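Local coordinates for protein methyl transferase from Methanosarcina acetivorans (Methanosarcina acetivorans, PDB 6MRO) that binds S-adenosyl-L-homocysteine and calcium, and probably transfers methyl groups from S-adenosylmethionine, at residues M91-D105 against H123-L137. The protein carries 1 engineered substitution. Residues are numbered along the deposited sequence; the frame is centred on the assembly and turned at random.
Sequences MDQLFTEDEFDIVID and HVHKVLKEGGKYFML
V103 packs against the end of helix 114-127 and what follows: CG2 lies 3.7 Å from L128 CG, while CG1 meets the Y134 ring at CD2. On the same side, V127 presses CG2 on M91 CE (3.8 Å), the methionine chain extended beyond CG, and sets CB beside F100 CD1. V127 O is gripped twice, by F100 N in the carbonyl plane and by E99 N from above it. Deeper in, strands 102-105 and 132-137 run parallel, 8° apart, bonded alternately from V103 N to K133 O through to L137 N to D105 O. They are central neighbours of a Rossmann-like methyltransferase sheet, joined by the right-handed crossover through helix 114-127; S106, next along the first strand, binds S-adenosyl-L-homocysteine. With CG anti to the backbone N (chi1 176°), Y134 sends its hydroxyl to D105 OD1 (2.7 Å), above the carboxylate plane. A phenylalanine here would probably leave that buried oxygen without this donor and the carboxylate less firmly held, although F109 N and a water bridging to L137 O still bind OD2. Toward solvent the contact is looser and polar. H123 NE2 meets D92 OD1 in its own ring plane (3.0 Å), K126 NZ stays 4.0 Å from E97 OE1, and K129 NZ makes a salt bridge to D101 OD2 (3.3 Å), its hydrogen bond weak, while D101 OD1 accepts from R35 N.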
ATOM      1  N   MET A  91       9.231   7.530   8.552  1.00 31.61           N
ATOM      2  CA  MET A  91       8.323   7.069   9.594  1.00 34.72           C
ATOM      3  C   MET A  91       9.033   6.398  10.759  1.00 31.55           C
ATOM      4  O   MET A  91       8.360   5.965  11.698  1.00 34.77           O
ATOM      5  CB  MET A  91       7.257   6.131   9.017  1.00 35.08           C
ATOM      6  CG  MET A  91       7.759   4.839   8.424  1.00 35.48           C
ATOM      7  SD  MET A  91       6.352   3.928   7.792  1.00 28.33           S
ATOM      8  CE  MET A  91       7.180   2.584   6.942  1.00 28.90           C
ATOM      9  N   ASP A  92      10.344   6.419  10.763  1.00 31.08           N
ATOM     10  CA  ASP A  92      11.066   5.935  11.924  1.00 32.23           C
ATOM     11  C   ASP A  92      10.888   6.947  13.058  1.00 39.31           C
ATOM     12  O   ASP A  92      11.125   6.638  14.186  1.00 42.97           O
ATOM     13  CB  ASP A  92      12.511   5.715  11.605  1.00 34.42           C
ATOM     14  CG  ASP A  92      13.177   6.898  11.036  1.00 44.37           C
ATOM     15  OD1 ASP A  92      12.619   7.662  10.268  1.00 45.67           O
ATOM     16  OD2 ASP A  92      14.344   7.050  11.314  1.00 50.78           O
ATOM     17  N   GLN A  93      10.490   8.165  12.734  1.00 37.27           N
ATOM     18  CA  GLN A  93      10.236   9.161  13.744  1.00 39.40           C
ATOM     19  C   GLN A  93       8.798   9.134  14.181  1.00 37.19           C
ATOM     20  O   GLN A  93       8.431   9.854  15.047  1.00 37.00           O
ATOM     21  CB  GLN A  93      10.574  10.538  13.262  1.00 43.72           C
ATOM     22  CG  GLN A  93      12.034  10.787  13.057  1.00 45.98           C
ATOM     23  CD  GLN A  93      12.565  11.899  13.950  1.00 46.60           C
ATOM     24  OE1 GLN A  93      12.508  13.060  13.612  1.00 44.57           O
ATOM     25  NE2 GLN A  93      13.075  11.534  15.072  1.00 46.14           N
ATOM     26  N   LEU A  94       7.987   8.295  13.545  1.00 37.42           N
ATOM     27  CA  LEU A  94       6.610   8.136  13.892  1.00 35.31           C
ATOM     28  C   LEU A  94       6.312   6.822  14.568  1.00 34.17           C
ATOM     29  O   LEU A  94       5.450   6.760  15.365  1.00 34.10           O
ATOM     30  CB  LEU A  94       5.716   8.243  12.660  1.00 33.36           C
ATOM     31  CG  LEU A  94       5.764   9.536  11.903  1.00 34.91           C
ATOM     32  CD1 LEU A  94       5.175   9.370  10.550  1.00 34.15           C
ATOM     33  CD2 LEU A  94       4.957  10.541  12.677  1.00 37.10           C
ATOM     34  N   PHE A  95       7.021   5.772  14.199  1.00 31.92           N
ATOM     35  CA  PHE A  95       6.777   4.450  14.750  1.00 28.87           C
ATOM     36  C   PHE A  95       8.093   3.866  15.245  1.00 35.07           C
ATOM     37  O   PHE A  95       9.166   4.191  14.729  1.00 39.31           O
ATOM     38  CB  PHE A  95       6.151   3.487  13.716  1.00 24.83           C
ATOM     39  CG  PHE A  95       5.021   4.082  12.910  1.00 28.44           C
ATOM     40  CD1 PHE A  95       5.144   4.244  11.534  1.00 26.50           C
ATOM     41  CD2 PHE A  95       3.833   4.471  13.523  1.00 30.24           C
ATOM     42  CE1 PHE A  95       4.112   4.778  10.784  1.00 30.96           C
ATOM     43  CE2 PHE A  95       2.791   5.006  12.777  1.00 27.44           C
ATOM     44  CZ  PHE A  95       2.930   5.171  11.412  1.00 30.44           C
ATOM     45  N   THR A  96       8.010   3.016  16.263  1.00 32.93           N
ATOM     46  CA  THR A  96       9.198   2.307  16.706  1.00 34.71           C
ATOM     47  C   THR A  96       9.366   1.037  15.872  1.00 33.67           C
ATOM     48  O   THR A  96       8.532   0.693  15.029  1.00 30.34           O
ATOM     49  CB  THR A  96       9.129   1.987  18.201  1.00 41.84           C
ATOM     50  OG1 THR A  96       7.849   1.421  18.518  1.00 45.67           O
ATOM     51  CG2 THR A  96       9.345   3.250  19.025  1.00 47.09           C
ATOM     52  N   GLU A  97      10.464   0.333  16.118  1.00 38.04           N
ATOM     53  CA  GLU A  97      10.771  -0.896  15.403  1.00 37.77           C
ATOM     54  C   GLU A  97       9.794  -2.006  15.787  1.00 35.56           C
ATOM     55  O   GLU A  97       9.242  -2.016  16.889  1.00 35.38           O
ATOM     56  CB  GLU A  97      12.209  -1.323  15.725  1.00 43.79           C
ATOM     57  CG  GLU A  97      12.760  -2.489  14.917  1.00 45.32           C
ATOM     58  CD  GLU A  97      14.190  -2.855  15.316  1.00 49.00           C
ATOM     59  OE1 GLU A  97      14.783  -2.149  16.167  1.00 50.42           O
ATOM     60  OE2 GLU A  97      14.705  -3.867  14.792  1.00 47.66           O
ATOM     61  N   ASP A  98       9.578  -2.945  14.854  1.00 31.94           N
ATOM     62  CA  ASP A  98       8.877  -4.201  15.143  1.00 32.42           C
ATOM     63  C   ASP A  98       7.496  -3.935  15.743  1.00 32.28           C
ATOM     64  O   ASP A  98       7.130  -4.463  16.791  1.00 39.31           O
ATOM     65  CB  ASP A  98       9.708  -5.089  16.076  1.00 36.10           C
ATOM     66  CG  ASP A  98      11.115  -5.344  15.554  1.00 44.60           C
ATOM     67  OD1 ASP A  98      11.302  -5.489  14.333  1.00 47.18           O
ATOM     68  OD2 ASP A  98      12.048  -5.401  16.382  1.00 53.45           O
ATOM     69  N   GLU A  99       6.721  -3.085  15.080  1.00 30.39           N
ATOM     70  CA  GLU A  99       5.428  -2.683  15.619  1.00 30.11           C
ATOM     71  C   GLU A  99       4.235  -3.306  14.908  1.00 29.36           C
ATOM     72  O   GLU A  99       3.247  -3.657  15.561  1.00 28.71           O
ATOM     73  CB  GLU A  99       5.302  -1.159  15.577  1.00 30.52           C
ATOM     74  CG  GLU A  99       6.044  -0.477  16.703  1.00 32.63           C
ATOM     75  CD  GLU A  99       5.639  -1.017  18.055  1.00 34.45           C
ATOM     76  OE1 GLU A  99       6.531  -1.428  18.831  1.00 33.40           O
ATOM     77  OE2 GLU A  99       4.424  -1.038  18.334  1.00 34.13           O
ATOM     78  N   PHE A 100       4.293  -3.464  13.591  1.00 24.11           N
ATOM     79  CA  PHE A 100       3.117  -3.837  12.812  1.00 21.33           C
ATOM     80  C   PHE A 100       3.160  -5.305  12.400  1.00 22.25           C
ATOM     81  O   PHE A 100       4.192  -5.798  11.941  1.00 26.38           O
ATOM     82  CB  PHE A 100       3.000  -2.944  11.569  1.00 20.89           C
ATOM     83  CG  PHE A 100       2.665  -1.522  11.895  1.00 19.55           C
ATOM     84  CD1 PHE A 100       3.653  -0.557  11.925  1.00 22.21           C
ATOM     85  CD2 PHE A 100       1.364  -1.160  12.206  1.00 21.37           C
ATOM     86  CE1 PHE A 100       3.343   0.767  12.253  1.00 22.07           C
ATOM     87  CE2 PHE A 100       1.054   0.153  12.555  1.00 21.78           C
ATOM     88  CZ  PHE A 100       2.039   1.116  12.566  1.00 22.98           C
ATOM     89  N   ASP A 101       2.024  -5.990  12.568  1.00 21.55           N
ATOM     90  CA  ASP A 101       1.849  -7.341  12.037  1.00 21.76           C
ATOM     91  C   ASP A 101       1.679  -7.357  10.517  1.00 22.66           C
ATOM     92  O   ASP A 101       2.010  -8.355   9.865  1.00 23.30           O
ATOM     93  CB  ASP A 101       0.625  -7.981  12.684  1.00 22.53           C
ATOM     94  CG  ASP A 101       0.736  -8.034  14.174  1.00 27.38           C
ATOM     95  OD1 ASP A 101      -0.013  -7.304  14.858  1.00 26.02           O
ATOM     96  OD2 ASP A 101       1.588  -8.808  14.661  1.00 27.77           O
ATOM     97  N   ILE A 102       1.118  -6.290   9.952  1.00 19.02           N
ATOM     98  CA  ILE A 102       0.788  -6.201   8.531  1.00 17.92           C
ATOM     99  C   ILE A 102       1.163  -4.809   8.054  1.00 17.55           C
ATOM    100  O   ILE A 102       0.855  -3.817   8.732  1.00 17.36           O
ATOM    101  CB  ILE A 102      -0.714  -6.435   8.270  1.00 21.32           C
ATOM    102  CG1 ILE A 102      -1.182  -7.800   8.760  1.00 26.57           C
ATOM    103  CG2 ILE A 102      -1.073  -6.189   6.797  1.00 27.47           C
ATOM    104  CD1 ILE A 102      -2.542  -7.720   9.466  1.00 29.51           C
ATOM    105  N   VAL A 103       1.833  -4.725   6.903  1.00 17.15           N
ATOM    106  CA  VAL A 103       1.901  -3.486   6.129  1.00 16.63           C
ATOM    107  C   VAL A 103       1.260  -3.754   4.774  1.00 18.63           C
ATOM    108  O   VAL A 103       1.638  -4.720   4.094  1.00 17.79           O
ATOM    109  CB  VAL A 103       3.341  -2.979   5.937  1.00 17.52           C
ATOM    110  CG1 VAL A 103       3.351  -1.757   4.990  1.00 20.42           C
ATOM    111  CG2 VAL A 103       3.977  -2.617   7.295  1.00 19.02           C
ATOM    112  N   ILE A 104       0.304  -2.897   4.373  1.00 17.33           N
ATOM    113  CA  ILE A 104      -0.271  -2.962   3.030  1.00 16.64           C
ATOM    114  C   ILE A 104       0.161  -1.744   2.227  1.00 15.45           C
ATOM    115  O   ILE A 104       0.285  -0.631   2.737  1.00 14.93           O
ATOM    116  CB  ILE A 104      -1.814  -3.119   3.005  1.00 14.91           C
ATOM    117  CG1 ILE A 104      -2.537  -1.892   3.569  1.00 15.87           C
ATOM    118  CG2 ILE A 104      -2.235  -4.412   3.715  1.00 15.62           C
ATOM    119  CD1 ILE A 104      -4.054  -1.907   3.296  1.00 17.37           C
ATOM    120  N   ASP A 105       0.367  -1.967   0.932  1.00 17.64           N
ATOM    121  CA  ASP A 105       0.938  -0.959   0.040  1.00 14.83           C
ATOM    122  C   ASP A 105       0.114  -1.068  -1.239  1.00 18.05           C
ATOM    123  O   ASP A 105       0.284  -2.012  -2.007  1.00 17.52           O
ATOM    124  CB  ASP A 105       2.422  -1.261  -0.159  1.00 15.55           C
ATOM    125  CG  ASP A 105       3.099  -0.387  -1.192  1.00 17.32           C
ATOM    126  OD1 ASP A 105       4.335  -0.265  -1.050  1.00 20.74           O
ATOM    127  OD2 ASP A 105       2.450   0.177  -2.105  1.00 19.09           O
ATOM    128  N   HIS A 123      12.747   1.205   5.677  1.00 25.91           N
ATOM    129  CA  HIS A 123      11.779   1.727   6.636  1.00 27.31           C
ATOM    130  C   HIS A 123      10.611   0.776   6.817  1.00 27.95           C
ATOM    131  O   HIS A 123      10.147   0.563   7.944  1.00 27.68           O
ATOM    132  CB  HIS A 123      11.289   3.106   6.189  1.00 32.27           C
ATOM    133  CG  HIS A 123      12.120   4.224   6.724  1.00 41.42           C
ATOM    134  ND1 HIS A 123      13.237   4.699   6.071  1.00 45.81           N
ATOM    135  CD2 HIS A 123      12.035   4.920   7.882  1.00 44.21           C
ATOM    136  CE1 HIS A 123      13.788   5.660   6.791  1.00 46.10           C
ATOM    137  NE2 HIS A 123      13.080   5.812   7.895  1.00 45.66           N
ATOM    138  N   VAL A 124      10.108   0.210   5.717  1.00 24.49           N
ATOM    139  CA  VAL A 124       9.047  -0.784   5.814  1.00 25.25           C
ATOM    140  C   VAL A 124       9.518  -1.981   6.630  1.00 26.73           C
ATOM    141  O   VAL A 124       8.810  -2.467   7.524  1.00 24.53           O
ATOM    142  CB  VAL A 124       8.585  -1.209   4.408  1.00 23.09           C
ATOM    143  CG1 VAL A 124       7.618  -2.378   4.512  1.00 22.10           C
ATOM    144  CG2 VAL A 124       7.953  -0.023   3.673  1.00 20.72           C
ATOM    145  N   HIS A 125      10.731  -2.473   6.330  1.00 23.14           N
ATOM    146  CA  HIS A 125      11.291  -3.605   7.061  1.00 26.89           C
ATOM    147  C   HIS A 125      11.386  -3.299   8.551  1.00 25.44           C
ATOM    148  O   HIS A 125      11.062  -4.149   9.384  1.00 26.79           O
ATOM    149  CB  HIS A 125      12.673  -3.964   6.490  1.00 28.54           C
ATOM    150  CG  HIS A 125      13.416  -5.006   7.272  1.00 35.11           C
ATOM    151  ND1 HIS A 125      13.358  -6.350   6.967  1.00 35.02           N
ATOM    152  CD2 HIS A 125      14.263  -4.898   8.322  1.00 35.18           C
ATOM    153  CE1 HIS A 125      14.117  -7.028   7.812  1.00 35.21           C
ATOM    154  NE2 HIS A 125      14.684  -6.170   8.641  1.00 39.64           N
ATOM    155  N   LYS A 126      11.774  -2.069   8.899  1.00 28.33           N
ATOM    156  CA  LYS A 126      12.019  -1.720  10.298  1.00 26.56           C
ATOM    157  C   LYS A 126      10.735  -1.737  11.125  1.00 25.52           C
ATOM    158  O   LYS A 126      10.731  -2.254  12.244  1.00 26.24           O
ATOM    159  CB  LYS A 126      12.696  -0.349  10.372  1.00 29.97           C
ATOM    160  CG  LYS A 126      13.046   0.120  11.777  1.00 38.84           C
ATOM    161  CD  LYS A 126      13.601   1.541  11.753  1.00 43.28           C
ATOM    162  CE  LYS A 126      13.852   2.059  13.166  1.00 48.54           C
ATOM    163  NZ  LYS A 126      14.799   1.179  13.909  1.00 50.98           N
ATOM    164  N   VAL A 127       9.631  -1.182  10.601  1.00 24.01           N
ATOM    165  CA  VAL A 127       8.405  -1.087  11.402  1.00 28.09           C
ATOM    166  C   VAL A 127       7.602  -2.376  11.464  1.00 26.93           C
ATOM    167  O   VAL A 127       6.706  -2.489  12.313  1.00 24.49           O
ATOM    168  CB  VAL A 127       7.477   0.040  10.904  1.00 24.47           C
ATOM    169  CG1 VAL A 127       8.203   1.376  11.013  1.00 24.47           C
ATOM    170  CG2 VAL A 127       6.982  -0.246   9.490  1.00 27.40           C
ATOM    171  N   LEU A 128       7.910  -3.362  10.619  1.00 22.47           N
ATOM    172  CA  LEU A 128       7.220  -4.644  10.660  1.00 25.26           C
ATOM    173  C   LEU A 128       7.694  -5.490  11.839  1.00 28.17           C
ATOM    174  O   LEU A 128       8.875  -5.474  12.194  1.00 25.16           O
ATOM    175  CB  LEU A 128       7.462  -5.408   9.357  1.00 28.73           C
ATOM    176  CG  LEU A 128       6.381  -5.188   8.310  1.00 26.28           C
ATOM    177  CD1 LEU A 128       6.898  -5.662   6.946  1.00 26.25           C
ATOM    178  CD2 LEU A 128       5.090  -5.917   8.693  1.00 25.04           C
ATOM    179  N   LYS A 129       6.767  -6.227  12.442  1.00 25.88           N
ATOM    180  CA  LYS A 129       7.128  -7.191  13.469  1.00 28.31           C
ATOM    181  C   LYS A 129       7.880  -8.364  12.860  1.00 29.91           C
ATOM    182  O   LYS A 129       7.790  -8.649  11.664  1.00 26.82           O
ATOM    183  CB  LYS A 129       5.888  -7.735  14.174  1.00 29.64           C
ATOM    184  CG  LYS A 129       5.322  -6.851  15.260  1.00 39.38           C
ATOM    185  CD  LYS A 129       4.185  -7.567  15.979  1.00 46.61           C
ATOM    186  CE  LYS A 129       3.406  -6.616  16.873  1.00 49.53           C
ATOM    187  NZ  LYS A 129       2.243  -7.287  17.528  1.00 53.06           N
ATOM    188  N   GLU A 130       8.473  -9.133  13.743  0.70 33.92           N
ATOM    189  CA  GLU A 130       9.128 -10.346  13.401  0.70 35.27           C
ATOM    190  C   GLU A 130       8.003 -11.242  12.959  0.70 33.36           C
ATOM    191  O   GLU A 130       7.053 -11.371  13.642  0.70 34.36           O
ATOM    192  CB  GLU A 130       9.758 -10.856  14.689  0.70 38.33           C
ATOM    193  CG  GLU A 130       8.883 -10.581  15.905  0.70 43.52           C
ATOM    194  CD  GLU A 130       9.352  -9.432  16.798  0.70 45.51           C
ATOM    195  OE1 GLU A 130       9.273  -8.284  16.430  0.70 47.83           O
ATOM    196  OE2 GLU A 130       9.810  -9.695  17.929  0.70 43.35           O
ATOM    197  N   GLY A 131       8.103 -11.882  11.815  1.00 34.09           N
ATOM    198  CA  GLY A 131       6.991 -12.662  11.311  1.00 30.70           C
ATOM    199  C   GLY A 131       5.945 -11.837  10.602  1.00 30.06           C
ATOM    200  O   GLY A 131       4.912 -12.386  10.188  1.00 32.81           O
ATOM    201  N   GLY A 132       6.189 -10.539  10.438  1.00 28.51           N
ATOM    202  CA  GLY A 132       5.183  -9.650   9.882  1.00 23.67           C
ATOM    203  C   GLY A 132       5.075  -9.777   8.372  1.00 25.80           C
ATOM    204  O   GLY A 132       6.037 -10.129   7.682  1.00 22.03           O
ATOM    205  N   LYS A 133       3.875  -9.488   7.869  1.00 21.04           N
ATOM    206  CA  LYS A 133       3.591  -9.561   6.468  1.00 22.09           C
ATOM    207  C   LYS A 133       3.542  -8.206   5.757  1.00 21.31           C
ATOM    208  O   LYS A 133       3.049  -7.278   6.274  1.00 19.70           O
ATOM    209  CB  LYS A 133       2.224 -10.178   6.269  1.00 23.26           C
ATOM    210  CG  LYS A 133       1.974 -11.518   6.893  1.00 26.05           C
ATOM    211  CD  LYS A 133       2.441 -12.562   5.908  1.00 31.95           C
ATOM    212  CE  LYS A 133       2.116 -13.970   6.333  1.00 45.89           C
ATOM    213  NZ  LYS A 133       2.551 -14.854   5.209  1.00 51.34           N
ATOM    214  N   TYR A 134       4.085  -8.184   4.552  1.00 23.05           N
ATOM    215  CA  TYR A 134       4.025  -7.049   3.641  1.00 20.46           C
ATOM    216  C   TYR A 134       3.272  -7.495   2.398  1.00 22.36           C
ATOM    217  O   TYR A 134       3.668  -8.477   1.749  1.00 18.50           O
ATOM    218  CB  TYR A 134       5.433  -6.570   3.279  1.00 18.57           C
ATOM    219  CG  TYR A 134       5.524  -5.451   2.248  1.00 19.72           C
ATOM    220  CD1 TYR A 134       6.261  -5.619   1.084  1.00 18.48           C
ATOM    221  CD2 TYR A 134       4.903  -4.218   2.465  1.00 17.36           C
ATOM    222  CE1 TYR A 134       6.366  -4.610   0.159  1.00 22.32           C
ATOM    223  CE2 TYR A 134       5.004  -3.181   1.536  1.00 17.08           C
ATOM    224  CZ  TYR A 134       5.742  -3.397   0.385  1.00 18.36           C
ATOM    225  OH  TYR A 134       5.870  -2.399  -0.532  1.00 20.23           O
ATOM    226  N   PHE A 135       2.183  -6.792   2.086  1.00 16.82           N
ATOM    227  CA  PHE A 135       1.384  -7.023   0.887  1.00 17.56           C
ATOM    228  C   PHE A 135       1.432  -5.770   0.030  1.00 18.16           C
ATOM    229  O   PHE A 135       1.074  -4.679   0.498  1.00 18.77           O
ATOM    230  CB  PHE A 135      -0.066  -7.349   1.249  1.00 18.00           C
ATOM    231  CG  PHE A 135      -0.208  -8.602   2.055  1.00 18.79           C
ATOM    232  CD1 PHE A 135      -0.055  -9.841   1.448  1.00 19.11           C
ATOM    233  CD2 PHE A 135      -0.502  -8.545   3.406  1.00 21.00           C
ATOM    234  CE1 PHE A 135      -0.176 -11.013   2.181  1.00 21.17           C
ATOM    235  CE2 PHE A 135      -0.650  -9.711   4.148  1.00 23.20           C
ATOM    236  CZ  PHE A 135      -0.484 -10.946   3.542  1.00 20.49           C
ATOM    237  N   MET A 136       1.873  -5.922  -1.216  1.00 16.22           N
ATOM    238  CA  MET A 136       2.072  -4.784  -2.095  1.00 15.95           C
ATOM    239  C   MET A 136       1.403  -5.048  -3.431  1.00 18.11           C
ATOM    240  O   MET A 136       1.570  -6.121  -4.016  1.00 19.35           O
ATOM    241  CB  MET A 136       3.563  -4.501  -2.281  1.00 16.51           C
ATOM    242  CG  MET A 136       3.877  -3.276  -3.127  1.00 17.52           C
ATOM    243  SD  MET A 136       3.922  -3.607  -4.911  1.00 19.78           S
ATOM    244  CE  MET A 136       5.489  -4.484  -4.997  1.00 20.17           C
ATOM    245  N   LEU A 137       0.655  -4.061  -3.909  1.00 15.52           N
ATOM    246  CA  LEU A 137      -0.055  -4.145  -5.174  1.00 15.64           C
ATOM    247  C   LEU A 137       0.498  -3.105  -6.132  1.00 15.74           C
ATOM    248  O   LEU A 137       0.592  -1.921  -5.783  1.00 16.08           O
ATOM    249  CB  LEU A 137      -1.554  -3.946  -4.931  1.00 15.34           C
ATOM    250  CG  LEU A 137      -2.522  -3.855  -6.109  1.00 22.18           C
ATOM    251  CD1 LEU A 137      -2.686  -5.220  -6.729  1.00 19.72           C
ATOM    252  CD2 LEU A 137      -3.881  -3.317  -5.586  1.00 22.96           C
TER
HETATM  253  O   HOH W   1       2.469  -0.241  -4.822  1.00 21.54           O